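Local structure of choline kinase (3MES) at residues Ile53-Gly56 against Ile57-Asn61; Phe127-Leu130 against Ser131-Ile135; Tyr402-Lys405 against Lys406-Ile410. The protein probably phosphorylates choline, and perhaps ethanolamine, using ATP, and is found here with ADP and magnesium bound. All coordinates share one frame; numbering follows the deposited sequence.

Overall arrangement
The three local contacts lie on separate helices, the second running past its helix end, in chain order 53-61, 127-135 and 402-410. Contact 1, on helix 51-61, packs against strands 73-78, 85-91 and 104-109 of the five-stranded antiparallel sheet. Contact 2 closes helix 120-132 just before strand 139-143 of that sheet, its centre about 23 Å from that of contact 1. Contact 3, on helix 391-411, lies across the chain's centre, about 37 Å from contact 2 and 53 Å from contact 1, centre to centre. Contact 1 thus belongs to the sheet-bearing N-terminal lobe, contact 2 to the nucleotide side and contact 3 to the helical C-terminal lobe of a kinase-like fold.

Contact 1. Residues Ile53-Gly56 against Ile57-Asn61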
loop_
_atom_site.group_PDB
_atom_site.type_symbol
_atom_site.label_atom_id
_atom_site.label_comp_id
_atom_site.label_asym_id
_atom_site.label_seq_id
_atom_site.Cartn_x
_atom_site.Cartn_y
_atom_site.Cartn_z
ATOM N N ILE B 53 16.864 34.259 8.635
ATOM C CA ILE B 53 15.832 34.220 9.664
ATOM C C ILE B 53 15.136 32.865 9.698
ATOM O O ILE B 53 14.709 32.401 10.756
ATOM C CB ILE B 53 14.784 35.328 9.453
ATOM C CG1 ILE B 53 15.344 36.681 9.898
ATOM C CG2 ILE B 53 13.507 35.008 10.213
ATOM C CD1 ILE B 53 14.407 37.846 9.647
ATOM N N ILE B 54 15.021 32.236 8.533
ATOM C CA ILE B 54 14.440 30.906 8.440
ATOM C C ILE B 54 15.424 29.877 8.980
ATOM O O ILE B 54 15.035 28.918 9.648
ATOM C CB ILE B 54 14.073 30.557 6.986
ATOM C CG1 ILE B 54 12.977 31.497 6.476
ATOM C CG2 ILE B 54 13.628 29.109 6.884
ATOM C CD1 ILE B 54 12.678 31.349 5.003
ATOM N N ILE B 55 16.703 30.093 8.692
ATOM C CA ILE B 55 17.762 29.201 9.147
ATOM C C ILE B 55 17.965 29.287 10.660
ATOM O O ILE B 55 18.198 28.276 11.323
ATOM C CB ILE B 55 19.085 29.489 8.411
ATOM C CG1 ILE B 55 18.903 29.270 6.907
ATOM C CG2 ILE B 55 20.205 28.614 8.955
ATOM C CD1 ILE B 55 20.186 29.349 6.112
ATOM N N GLY B 56 17.865 30.494 11.205
ATOM C CA GLY B 56 17.937 30.674 12.650
ATOM C C GLY B 56 16.781 29.973 13.341
ATOM O O GLY B 56 16.964 29.298 14.351
ATOM N N ILE B 57 15.586 30.133 12.785
ATOM C CA ILE B 57 14.391 29.502 13.331
ATOM C C ILE B 57 14.481 27.979 13.271
ATOM O O ILE B 57 13.992 27.286 14.163
ATOM C CB ILE B 57 13.124 29.975 12.590
ATOM C CG1 ILE B 57 12.816 31.430 12.953
ATOM C CG2 ILE B 57 11.938 29.071 12.918
ATOM C CD1 ILE B 57 11.670 32.036 12.168
ATOM N N CYS B 58 15.118 27.465 12.222
ATOM C CA CYS B 58 15.251 26.023 12.032
ATOM C C CYS B 58 16.254 25.384 12.993
ATOM O O CYS B 58 15.955 24.369 13.623
ATOM C CB CYS B 58 15.627 25.697 10.582
ATOM S SG CYS B 58 14.284 25.918 9.380
ATOM N N ARG B 59 17.441 25.976 13.109
ATOM C CA ARG B 59 18.476 25.399 13.962
ATOM C C ARG B 59 18.041 25.412 15.421
ATOM O O ARG B 59 18.498 24.599 16.223
ATOM C CB ARG B 59 19.809 26.139 13.809
ATOM C CG ARG B 59 19.943 26.944 12.538
ATOM C CD ARG B 59 21.306 26.762 11.881
ATOM N NE ARG B 59 22.375 26.432 12.822
ATOM C CZ ARG B 59 23.086 27.326 13.504
ATOM N NH1 ARG B 59 22.836 28.624 13.374
ATOM N NH2 ARG B 59 24.044 26.919 14.326
ATOM N N LYS B 60 17.149 26.335 15.756
ATOM C CA LYS B 60 16.724 26.525 17.136
ATOM C C LYS B 60 15.623 25.554 17.548
ATOM O O LYS B 60 15.495 25.207 18.722
ATOM C CB LYS B 60 16.254 27.967 17.347
ATOM C CG LYS B 60 15.693 28.242 18.729
ATOM C CD LYS B 60 15.299 29.703 18.883
ATOM C CE LYS B 60 14.856 30.010 20.306
ATOM N NZ LYS B 60 14.628 31.469 20.507
ATOM N N ASN B 61 14.832 25.112 16.577
ATOM C CA ASN B 61 13.635 24.334 16.871
ATOM C C ASN B 61 13.666 22.901 16.347
ATOM O O ASN B 61 12.931 22.042 16.833
ATOM C CB ASN B 61 12.399 25.065 16.345
ATOM C CG ASN B 61 12.180 26.401 17.027
ATOM O OD1 ASN B 61 11.694 26.461 18.156
ATOM N ND2 ASN B 61 12.542 27.483 16.344
#
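I57 lays its CG1-CD1 branch alongside the turn before it, CD1 meeting CG2 of I53 at 4.0 Å, and the two side chains cross obliquely. The branch reaches back because CG1 of I57 stands anti to its own carbonyl carbon, chi1 -71°, which brings CD1 within 3.4 Å of I53 O. That same oxygen accepts the backbone N-H of I57 at 3.2 Å. One residue further on, CG2 of I54 touches SG of C58 at 4.1 Å, while C58 N donates to I54 O at 3.0 Å. These i to i+4 pairs belong to helix 51-61, which lies against the antiparallel sheet of the N-terminal lobe: I54 packs on F87, V89 and F107, and C58 reaches F107 and W65. I55 faces I73 and V75 of the edge strand 73-78, and R59, whose side-chain placement is doubtful, touches I73 and E70. At G56, with no side chain, the backbone O takes a bent bond from K60 N at 3.3 Å. The amide of N61 turns back on the preceding turn: ND2 donates to I57 O at 2.6 Å, nearly straight at 163°, in the carbonyl plane and on a lone pair. The oxygen lies near the N61 amide plane too, so the bond fixes the rotation of that amide.

Contact 2. Residues Phe127-Leu130 against Ser131-Ile135; sequences FRYL and SNINI
Y129 O is gripped by two backbone N-H groups: I133 N gives a good bond at 2.9 Å, and N132 N adds a weak, strongly bent one. The same two residues, Y129 and I133, also meet through their side chains, at an oblique angle. CD1 of I133 lies 3.7 Å from CE2 of the Y129 ring, and CG2 of I133 comes to 3.8 Å from CE1 of that ring, so the two branches straddle the far end of the ring from one side, one towards CE1 and the other towards CE2. CG1 of I133 takes the crowded position between backbone N and carbonyl carbon, chi1 63°, which leaves its branches spread towards the tyrosine. The ring is held from beyond as well, since Y129 OH is hydrogen-bonded to D187 and R185 packs on both residues. On the buried flank, S131 N donates to F127 O at 2.8 Å, and S131 OG turns to the backbone O of P137. F127 leads towards the nucleotide: its side chain is about 7 Å from the bound ADP and forms a cation-pi contact with R147. R128 instead forms a salt bridge with D142 of strand 139-143. L130 and I135 both pack on L178 of helix 165-179. Where the helix stops, I135 N reaches back to L130 O at 3.0 Å and N134 N to S131 O at 3.2 Å, with N134 at positive phi (70°) as the C-prime residue: a Schellman motif that ends helix 120-132.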
loop_
_atom_site.group_PDB
_atom_site.type_symbol
_atom_site.label_atom_id
_atom_site.label_comp_id
_atom_site.label_asym_id
_atom_site.label_seq_id
_atom_site.Cartn_x
_atom_site.Cartn_y
_atom_site.Cartn_z
ATOM N N PHE B 127 -5.686 20.347 10.857
ATOM C CA PHE B 127 -4.365 19.880 10.456
ATOM C C PHE B 127 -3.535 19.395 11.645
ATOM O O PHE B 127 -2.880 18.355 11.567
ATOM C CB PHE B 127 -3.605 20.968 9.696
ATOM C CG PHE B 127 -2.272 20.518 9.168
ATOM C CD1 PHE B 127 -2.189 19.774 8.002
ATOM C CD2 PHE B 127 -1.100 20.832 9.843
ATOM C CE1 PHE B 127 -0.962 19.354 7.514
ATOM C CE2 PHE B 127 0.130 20.416 9.360
ATOM C CZ PHE B 127 0.199 19.676 8.193
ATOM N N ARG B 128 -3.563 20.147 12.741
ATOM C CA ARG B 128 -2.782 19.781 13.923
ATOM C C ARG B 128 -3.187 18.416 14.471
ATOM O O ARG B 128 -2.342 17.651 14.935
ATOM C CB ARG B 128 -2.889 20.855 15.010
ATOM C CG ARG B 128 -1.987 22.058 14.770
ATOM C CD ARG B 128 -1.842 22.907 16.023
ATOM N NE ARG B 128 -2.975 23.804 16.217
ATOM C CZ ARG B 128 -2.912 25.125 16.086
ATOM N NH1 ARG B 128 -3.993 25.864 16.284
ATOM N NH2 ARG B 128 -1.765 25.709 15.761
ATOM N N TYR B 129 -4.479 18.114 14.415
ATOM C CA TYR B 129 -4.971 16.815 14.852
ATOM C C TYR B 129 -4.449 15.712 13.937
ATOM O O TYR B 129 -3.829 14.750 14.392
ATOM C CB TYR B 129 -6.500 16.795 14.878
ATOM C CG TYR B 129 -7.076 15.439 15.213
ATOM C CD1 TYR B 129 -6.870 14.867 16.463
ATOM C CD2 TYR B 129 -7.826 14.730 14.283
ATOM C CE1 TYR B 129 -7.391 13.628 16.776
ATOM C CE2 TYR B 129 -8.353 13.491 14.588
ATOM C CZ TYR B 129 -8.132 12.944 15.836
ATOM O OH TYR B 129 -8.655 11.710 16.147
ATOM N N LEU B 130 -4.705 15.863 12.641
ATOM C CA LEU B 130 -4.250 14.901 11.650
ATOM C C LEU B 130 -2.745 14.687 11.760
ATOM O O LEU B 130 -2.245 13.575 11.582
ATOM C CB LEU B 130 -4.620 15.378 10.248
ATOM C CG LEU B 130 -6.123 15.535 10.005
ATOM C CD1 LEU B 130 -6.394 16.090 8.613
ATOM C CD2 LEU B 130 -6.837 14.203 10.211
ATOM N N SER B 131 -2.026 15.766 12.053
ATOM C CA SER B 131 -0.589 15.694 12.249
ATOM C C SER B 131 -0.282 14.848 13.479
ATOM O O SER B 131 0.644 14.041 13.470
ATOM C CB SER B 131 -0.006 17.101 12.413
ATOM O OG SER B 131 1.410 17.075 12.455
ATOM N N ASN B 132 -1.082 15.026 14.527
ATOM C CA ASN B 132 -0.865 14.335 15.800
ATOM C C ASN B 132 -1.168 12.837 15.785
ATOM O O ASN B 132 -0.519 12.067 16.492
ATOM C CB ASN B 132 -1.643 15.020 16.927
ATOM C CG ASN B 132 -0.834 16.105 17.616
ATOM O OD1 ASN B 132 -1.301 17.232 17.790
ATOM N ND2 ASN B 132 0.391 15.768 18.009
ATOM N N ILE B 133 -2.154 12.422 14.995
ATOM C CA ILE B 133 -2.429 10.994 14.843
ATOM C C ILE B 133 -1.657 10.422 13.660
ATOM O O ILE B 133 -1.958 9.333 13.173
ATOM C CB ILE B 133 -3.936 10.683 14.700
ATOM C CG1 ILE B 133 -4.508 11.324 13.435
ATOM C CG2 ILE B 133 -4.692 11.141 15.937
ATOM C CD1 ILE B 133 -5.977 11.040 13.232
ATOM N N ASN B 134 -0.672 11.183 13.194
ATOM C CA ASN B 134 0.321 10.681 12.248
ATOM C C ASN B 134 -0.171 10.408 10.830
ATOM O O ASN B 134 0.464 9.662 10.086
ATOM C CB ASN B 134 1.002 9.439 12.821
ATOM C CG ASN B 134 1.795 9.748 14.073
ATOM O OD1 ASN B 134 1.820 8.962 15.021
ATOM N ND2 ASN B 134 2.437 10.910 14.088
ATOM N N ILE B 135 -1.290 11.013 10.453
ATOM C CA ILE B 135 -1.754 10.922 9.075
ATOM C C ILE B 135 -1.127 12.026 8.226
ATOM O O ILE B 135 -0.478 11.751 7.218
ATOM C CB ILE B 135 -3.287 10.987 8.977
ATOM C CG1 ILE B 135 -3.897 9.673 9.477
ATOM C CG2 ILE B 135 -3.708 11.262 7.542
ATOM C CD1 ILE B 135 -5.409 9.667 9.499
#

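Contact 3. Residues Tyr402-Lys405 against Lys406-Ile410; sequences YLQK and KKELI
K406 runs its methylenes roughly parallel to the Y402 side chain, with CD of K406 3.7 Å from the phenol OH of Y402. One residue back, K405 bends at chi2 (66°), which carries its chain along the helix until CE lies 3.9 Å from CD2 of L409. K405 also passes athwart E408, CD of K405 coming to 4.0 Å from OE1 of E408, while NZ stays beyond salt-bridge distance of that carboxylate. The Q404 amide lies next to the E408 carboxylate, NE2 of Q404 4.1 Å from OE2 of E408, their planes almost perpendicular. Beneath these side chains the backbone bonds step regularly, the straightest being L409 N to K405 O at 2.8 Å and 171°. The polar ends are positioned from outside: K405 NZ by a salt bridge to E361 and a cation-pi contact with Y324, E408 OE1 by Y321 OH, and Y402 OH by E231, which also forms a long, weak ion pair with K406. Y402 packs on I228 of helix 222-231 and on L365 and I369 of helix 364-376. The arrangement is regular i to i+3 and i to i+4 alpha-helical packing, here seating helix 391-411 against those two helices within the helical C-terminal lobe of the choline kinase fold.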
loop_
_atom_site.group_PDB
_atom_site.type_symbol
_atom_site.label_atom_id
_atom_site.label_comp_id
_atom_site.label_asym_id
_atom_site.label_seq_id
_atom_site.Cartn_x
_atom_site.Cartn_y
_atom_site.Cartn_z
ATOM N N TYR B 402 -20.439 18.349 -15.695
ATOM C CA TYR B 402 -21.588 18.113 -14.827
ATOM C C TYR B 402 -22.817 17.767 -15.658
ATOM O O TYR B 402 -23.490 16.769 -15.405
ATOM C CB TYR B 402 -21.893 19.337 -13.964
ATOM C CG TYR B 402 -23.241 19.241 -13.289
ATOM C CD1 TYR B 402 -23.377 18.624 -12.055
ATOM C CD2 TYR B 402 -24.384 19.743 -13.900
ATOM C CE1 TYR B 402 -24.608 18.522 -11.438
ATOM C CE2 TYR B 402 -25.621 19.644 -13.292
ATOM C CZ TYR B 402 -25.724 19.031 -12.059
ATOM O OH TYR B 402 -26.947 18.928 -11.444
ATOM N N LEU B 403 -23.109 18.608 -16.644
ATOM C CA LEU B 403 -24.234 18.386 -17.541
ATOM C C LEU B 403 -24.131 17.022 -18.200
ATOM O O LEU B 403 -25.082 16.240 -18.189
ATOM C CB LEU B 403 -24.281 19.481 -18.609
ATOM C CG LEU B 403 -25.200 20.678 -18.342
ATOM C CD1 LEU B 403 -25.576 20.784 -16.873
ATOM C CD2 LEU B 403 -24.564 21.967 -18.848
ATOM N N GLN B 404 -22.963 16.744 -18.769
ATOM C CA GLN B 404 -22.718 15.488 -19.468
ATOM C C GLN B 404 -22.897 14.282 -18.548
ATOM O O GLN B 404 -23.629 13.346 -18.874
ATOM C CB GLN B 404 -21.314 15.490 -20.078
ATOM C CG GLN B 404 -21.005 14.278 -20.931
ATOM C CD GLN B 404 -19.662 14.384 -21.627
ATOM O OE1 GLN B 404 -19.066 15.460 -21.692
ATOM N NE2 GLN B 404 -19.180 13.266 -22.154
ATOM N N LYS B 405 -22.232 14.311 -17.398
ATOM C CA LYS B 405 -22.314 13.213 -16.439
ATOM C C LYS B 405 -23.752 12.964 -15.980
ATOM O O LYS B 405 -24.180 11.818 -15.851
ATOM C CB LYS B 405 -21.408 13.481 -15.234
ATOM C CG LYS B 405 -21.219 12.285 -14.313
ATOM C CD LYS B 405 -20.462 11.150 -14.995
ATOM C CE LYS B 405 -20.195 10.010 -14.019
ATOM N NZ LYS B 405 -19.469 8.863 -14.637
ATOM N N LYS B 406 -24.494 14.042 -15.737
ATOM C CA LYS B 406 -25.884 13.925 -15.314
ATOM C C LYS B 406 -26.734 13.208 -16.366
ATOM O O LYS B 406 -27.600 12.402 -16.026
ATOM C CB LYS B 406 -26.471 15.301 -14.995
ATOM C CG LYS B 406 -27.906 15.273 -14.490
ATOM C CD LYS B 406 -28.330 16.641 -13.979
ATOM C CE LYS B 406 -29.716 16.605 -13.353
ATOM N NZ LYS B 406 -30.797 16.520 -14.376
ATOM N N LYS B 407 -26.488 13.501 -17.640
ATOM C CA LYS B 407 -27.182 12.798 -18.716
ATOM C C LYS B 407 -26.816 11.318 -18.719
ATOM O O LYS B 407 -27.652 10.464 -19.008
ATOM C CB LYS B 407 -26.861 13.412 -20.082
ATOM C CG LYS B 407 -27.666 14.661 -20.419
ATOM C CD LYS B 407 -27.640 14.945 -21.919
ATOM C CE LYS B 407 -28.573 14.011 -22.695
ATOM N NZ LYS B 407 -28.052 12.617 -22.803
ATOM N N GLU B 408 -25.561 11.019 -18.399
ATOM C CA GLU B 408 -25.092 9.641 -18.390
ATOM C C GLU B 408 -25.709 8.857 -17.235
ATOM O O GLU B 408 -26.216 7.751 -17.428
ATOM C CB GLU B 408 -23.563 9.585 -18.333
ATOM C CG GLU B 408 -22.886 10.296 -19.497
ATOM C CD GLU B 408 -21.442 9.867 -19.700
ATOM O OE1 GLU B 408 -20.738 9.617 -18.694
ATOM O OE2 GLU B 408 -21.014 9.781 -20.873
ATOM N N LEU B 409 -25.672 9.440 -16.041
ATOM C CA LEU B 409 -26.265 8.818 -14.862
ATOM C C LEU B 409 -27.737 8.493 -15.098
ATOM O O LEU B 409 -28.239 7.465 -14.645
ATOM C CB LEU B 409 -26.121 9.729 -13.640
ATOM C CG LEU B 409 -24.697 10.126 -13.249
ATOM C CD1 LEU B 409 -24.693 10.856 -11.914
ATOM C CD2 LEU B 409 -23.793 8.902 -13.195
ATOM N N ILE B 410 -28.422 9.384 -15.806
ATOM C CA ILE B 410 -29.822 9.184 -16.151
ATOM C C ILE B 410 -29.982 8.025 -17.127
ATOM O O ILE B 410 -30.725 7.079 -16.869
ATOM C CB ILE B 410 -30.430 10.459 -16.769
ATOM C CG1 ILE B 410 -30.533 11.562 -15.714
ATOM C CG2 ILE B 410 -31.799 10.162 -17.381
ATOM C CD1 ILE B 410 -30.896 12.918 -16.280
#